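PDB 4NB5: HTH-type transcriptional regulator MmpR5 from Mycobacterium tuberculosis, which binds directly to promoter regions as a homodimer to control expression of the MmpS-MmpL transport systems and of its own gene. Local coordinates for residues M17-V20 / E21-G25; L40-L43 / L44-P48. One frame throughout, in Å; residues are numbered along the deposited sequence.

Interaction 1 (M17-V20 / E21-G25)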
loop_
_atom_site.group_PDB
_atom_site.type_symbol
_atom_site.label_atom_id
_atom_site.label_comp_id
_atom_site.label_asym_id
_atom_site.label_seq_id
_atom_site.Cartn_x
_atom_site.Cartn_y
_atom_site.Cartn_z
ATOM N N MET B 17 -14.453 8.567 -25.057
ATOM C CA MET B 17 -15.037 7.258 -24.826
ATOM C C MET B 17 -14.234 6.162 -25.518
ATOM O O MET B 17 -14.218 5.041 -25.023
ATOM C CB MET B 17 -16.527 7.188 -25.170
ATOM C CG MET B 17 -17.442 7.600 -24.006
ATOM S SD MET B 17 -16.984 6.972 -22.359
ATOM C CE MET B 17 -17.371 5.225 -22.495
ATOM N N GLU B 18 -13.524 6.481 -26.600
ATOM C CA GLU B 18 -12.644 5.502 -27.231
ATOM C C GLU B 18 -11.481 5.148 -26.293
ATOM O O GLU B 18 -11.070 3.993 -26.196
ATOM C CB GLU B 18 -12.112 6.032 -28.561
ATOM C CG GLU B 18 -11.209 5.056 -29.296
ATOM C CD GLU B 18 -10.828 5.544 -30.680
ATOM O OE1 GLU B 18 -10.140 4.797 -31.408
ATOM O OE2 GLU B 18 -11.220 6.675 -31.042
ATOM N N PHE B 19 -10.959 6.150 -25.597
ATOM C CA PHE B 19 -9.901 5.922 -24.617
ATOM C C PHE B 19 -10.416 5.048 -23.464
ATOM O O PHE B 19 -9.766 4.079 -23.053
ATOM C CB PHE B 19 -9.384 7.262 -24.087
ATOM C CG PHE B 19 -8.509 7.131 -22.879
ATOM C CD1 PHE B 19 -7.211 6.659 -22.995
ATOM C CD2 PHE B 19 -8.991 7.466 -21.625
ATOM C CE1 PHE B 19 -6.415 6.529 -21.878
ATOM C CE2 PHE B 19 -8.206 7.335 -20.509
ATOM C CZ PHE B 19 -6.919 6.866 -20.630
ATOM N N VAL B 20 -11.580 5.403 -22.932
ATOM C CA VAL B 20 -12.178 4.667 -21.828
ATOM C C VAL B 20 -12.419 3.211 -22.236
ATOM O O VAL B 20 -12.093 2.277 -21.499
ATOM C CB VAL B 20 -13.490 5.328 -21.372
ATOM C CG1 VAL B 20 -14.260 4.420 -20.418
ATOM C CG2 VAL B 20 -13.199 6.659 -20.714
ATOM N N GLU B 21 -12.963 3.021 -23.435
ATOM C CA GLU B 21 -13.206 1.681 -23.959
ATOM C C GLU B 21 -11.905 0.883 -24.044
ATOM O O GLU B 21 -11.854 -0.297 -23.684
ATOM C CB GLU B 21 -13.832 1.785 -25.348
ATOM C CG GLU B 21 -14.185 0.460 -25.980
ATOM C CD GLU B 21 -15.481 -0.099 -25.439
ATOM O OE1 GLU B 21 -15.984 -1.084 -26.021
ATOM O OE2 GLU B 21 -15.995 0.450 -24.436
ATOM N N GLN B 22 -10.847 1.528 -24.520
ATOM C CA GLN B 22 -9.581 0.836 -24.710
ATOM C C GLN B 22 -8.930 0.494 -23.381
ATOM O O GLN B 22 -8.300 -0.553 -23.247
ATOM C CB GLN B 22 -8.646 1.643 -25.614
ATOM C CG GLN B 22 -9.071 1.567 -27.070
ATOM C CD GLN B 22 -8.216 2.417 -27.992
ATOM O OE1 GLN B 22 -8.733 3.212 -28.774
ATOM N NE2 GLN B 22 -6.904 2.230 -27.924
ATOM N N MET B 23 -9.102 1.359 -22.387
ATOM C CA MET B 23 -8.662 1.043 -21.028
ATOM C C MET B 23 -9.386 -0.184 -20.473
ATOM O O MET B 23 -8.784 -1.030 -19.811
ATOM C CB MET B 23 -8.878 2.249 -20.116
ATOM C CG MET B 23 -7.898 3.391 -20.385
ATOM S SD MET B 23 -6.190 3.020 -19.876
ATOM C CE MET B 23 -6.362 3.115 -18.099
ATOM N N GLY B 24 -10.689 -0.280 -20.729
ATOM C CA GLY B 24 -11.420 -1.478 -20.367
ATOM C C GLY B 24 -10.817 -2.715 -21.020
ATOM O O GLY B 24 -10.624 -3.732 -20.363
ATOM N N GLY B 25 -10.496 -2.622 -22.306
ATOM C CA GLY B 25 -9.926 -3.757 -23.016
ATOM C C GLY B 25 -8.559 -4.135 -22.474
ATOM O O GLY B 25 -8.215 -5.314 -22.400
#

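Interaction 2 (L40-L43 / L44-P48)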
loop_
_atom_site.group_PDB
_atom_site.type_symbol
_atom_site.label_atom_id
_atom_site.label_comp_id
_atom_site.label_asym_id
_atom_site.label_seq_id
_atom_site.Cartn_x
_atom_site.Cartn_y
_atom_site.Cartn_z
ATOM N N LEU B 40 -10.999 3.425 -14.325
ATOM C CA LEU B 40 -9.710 4.093 -14.243
ATOM C C LEU B 40 -9.567 5.080 -15.399
ATOM O O LEU B 40 -9.142 6.214 -15.209
ATOM C CB LEU B 40 -8.572 3.077 -14.256
ATOM C CG LEU B 40 -7.157 3.662 -14.200
ATOM C CD1 LEU B 40 -6.969 4.565 -12.992
ATOM C CD2 LEU B 40 -6.112 2.563 -14.199
ATOM N N GLY B 41 -9.932 4.648 -16.602
ATOM C CA GLY B 41 -9.881 5.530 -17.753
ATOM C C GLY B 41 -10.729 6.782 -17.564
ATOM O O GLY B 41 -10.286 7.893 -17.854
ATOM N N TRP B 42 -11.953 6.604 -17.086
ATOM C CA TRP B 42 -12.833 7.732 -16.829
ATOM C C TRP B 42 -12.207 8.708 -15.826
ATOM O O TRP B 42 -12.227 9.918 -16.031
ATOM C CB TRP B 42 -14.197 7.252 -16.325
ATOM C CG TRP B 42 -15.175 8.372 -16.115
ATOM C CD1 TRP B 42 -15.541 8.924 -14.924
ATOM C CD2 TRP B 42 -15.915 9.071 -17.128
ATOM N NE1 TRP B 42 -16.463 9.924 -15.131
ATOM C CE2 TRP B 42 -16.704 10.033 -16.468
ATOM C CE3 TRP B 42 -15.988 8.965 -18.518
ATOM C CZ2 TRP B 42 -17.557 10.891 -17.165
ATOM C CZ3 TRP B 42 -16.836 9.826 -19.205
ATOM C CH2 TRP B 42 -17.604 10.777 -18.524
ATOM N N LEU B 43 -11.635 8.190 -14.743
ATOM C CA LEU B 43 -11.073 9.076 -13.716
ATOM C C LEU B 43 -9.796 9.770 -14.170
ATOM O O LEU B 43 -9.353 10.736 -13.547
ATOM C CB LEU B 43 -10.848 8.308 -12.408
ATOM C CG LEU B 43 -12.139 7.912 -11.692
ATOM C CD1 LEU B 43 -11.862 6.917 -10.590
ATOM C CD2 LEU B 43 -12.844 9.142 -11.118
ATOM N N LEU B 44 -9.210 9.291 -15.263
ATOM C CA LEU B 44 -8.057 9.938 -15.874
ATOM C C LEU B 44 -8.428 11.136 -16.754
ATOM O O LEU B 44 -7.594 11.995 -17.003
ATOM C CB LEU B 44 -7.286 8.922 -16.720
ATOM C CG LEU B 44 -6.298 8.099 -15.904
ATOM C CD1 LEU B 44 -6.025 6.778 -16.586
ATOM C CD2 LEU B 44 -5.005 8.839 -15.705
ATOM N N VAL B 45 -9.669 11.188 -17.232
ATOM C CA VAL B 45 -10.048 12.220 -18.197
ATOM C C VAL B 45 -11.256 13.054 -17.795
ATOM O O VAL B 45 -11.543 14.054 -18.441
ATOM C CB VAL B 45 -10.346 11.625 -19.593
ATOM C CG1 VAL B 45 -9.094 11.000 -20.179
ATOM C CG2 VAL B 45 -11.482 10.617 -19.522
ATOM N N CYS B 46 -11.973 12.648 -16.753
ATOM C CA CYS B 46 -13.203 13.343 -16.388
ATOM C C CYS B 46 -12.941 14.753 -15.856
ATOM O O CYS B 46 -11.841 15.087 -15.408
ATOM C CB CYS B 46 -13.985 12.531 -15.356
ATOM S SG CYS B 46 -13.084 12.255 -13.820
ATOM N N ASP B 47 -13.975 15.583 -15.924
ATOM C CA ASP B 47 -13.915 16.936 -15.399
ATOM C C ASP B 47 -15.285 17.233 -14.806
ATOM O O ASP B 47 -16.287 17.126 -15.506
ATOM C CB ASP B 47 -13.603 17.923 -16.517
ATOM C CG ASP B 47 -13.472 19.343 -16.017
ATOM O OD1 ASP B 47 -12.697 19.564 -15.068
ATOM O OD2 ASP B 47 -14.150 20.236 -16.567
ATOM N N PRO B 48 -15.342 17.557 -13.504
ATOM C CA PRO B 48 -14.210 17.687 -12.584
ATOM C C PRO B 48 -13.565 16.348 -12.273
ATOM O O PRO B 48 -14.164 15.297 -12.512
ATOM C CB PRO B 48 -14.854 18.267 -11.320
ATOM C CG PRO B 48 -16.247 17.788 -11.360
ATOM C CD PRO B 48 -16.628 17.758 -12.814
#

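Interaction 1 (M17-V20 / E21-G25)
Met23 N donates to Phe19 O at 2.9 Å, one of four successive i to i+4 bonds that tie residues 17-20 to 21-24. Glu21 N reaches Met17 O, Gln22 N reaches Glu18 O and Gly24 N reaches Val20 O, at 2.9 to 3.0 Å; the bond to Glu18 O is the most bent of the set. The carbonyls are thus used in strict sequence, as in a regular alpha-helix, and the side chains four residues apart are set next to each other.

On the more exposed side Glu18 and Gln22 run side by side in the same direction, both chains extended beyond CG, and Gln22 also packs on Leu117 of the second subunit. Facing the protein interior, Phe19 and Met23 make the apolar counterpart. The Phe19 ring projects outward from the helix with its CG anti to the backbone N (chi1 168°) and one face beside Met23, four residues on, whereas Met23 takes the other branch, CG anti to its carbonyl carbon, and folds twice more, at chi2 and chi3. Met23 CG sits over that face of the ring, 3.6 Å from Phe19 CZ and displaced toward the rim, a CH-pi contact. Met23 SD follows at a slant, 4.7 Å from the Phe19 ring centroid and 42° off its normal.

This pair faces two neighbours: Phe19 rests on Val45 and Met23 on Leu40 and Leu44 of helix 34-45, while Gly121 and Leu114 of the second subunit pack against Phe19 and Met23 respectively. An i to i+4 Met-aromatic contact on an amphipathic helix is the local motif, and it sits here at the dimer interface of a MarR-type regulator.

Interaction 2 (L40-L43 / L44-P48)
Trp42 and Cys46 meet through two different first torsions: the indole CG stands anti to the backbone N (chi1 -177°), laying the ring forward along the chain, while Cys46 holds SG between its backbone N and carbonyl carbon (chi1 61°). The backbone puts Cys46 CB over the indole, and the torsion turns SG back over the helix end, 3.3 Å from Trp42 O and close to Leu43. The result is a Cys sulfur-aromatic contact at the C-terminal end of helix 34-45 in the MarR-type fold. Cys46 CB lies over one face of the indole, 3.6 Å from Trp42 NE1 and offset toward the rim; SG is more oblique, 4.7 Å from the centroid of the five-membered ring of Trp42.

Helical bonding frays over the same residues. Leu44 N shares itself weakly between Leu40 O and Gly41 O; the bond from Val45 N to Gly41 O is weak at 3.4 Å, and Val45 N bonds better to Trp42 O. That oxygen takes two donors: Val45 N from above its carbonyl plane at 3.1 Å, and Cys46 N nearly in line with the C=O bond at 2.8 Å. The first is an i to i+3 bond, as in a 3-10 turn, the second an i to i+4 bond, and both hold the last turn.

Outside the segments, Gln51 accepts a hydrogen bond from Trp42 NE1 through its OE1, which fixes the indole's polar edge, and Leu56 and Ala59 of helix 53-59 pack against the Trp42 side chain. Arg135 of the second subunit donates to Leu43 O and Cys46 O, and Arg132 of that subunit to Val45 O, so carbonyls at the helix end are taken up across the dimer interface. On the flank of the turn, Leu40 and Leu44 cross obliquely, with Leu40 CG 4.1 Å from Leu44 CD1.

Interactions 1 and 2 occupy consecutive helices, 16-28 and 34-45, and come in series along the chain, with centres 11 Å apart on the same side of the chain's centre. They touch directly: Phe19 CE2 lies 3.4 Å from Gly41 O and 3.8 Å from Val45 CG1, while Met23 CG comes within 3.9 Å of Gly41 CA. The absence of a side chain at Gly41 is compatible with this close helix-helix approach. Both contacts also meet the second subunit, and interaction 2 in addition reaches helix 53-59, within the inferred helix-turn-helix region. The pair therefore illustrates how neighbouring local contacts can join dimer interface and DNA-binding region.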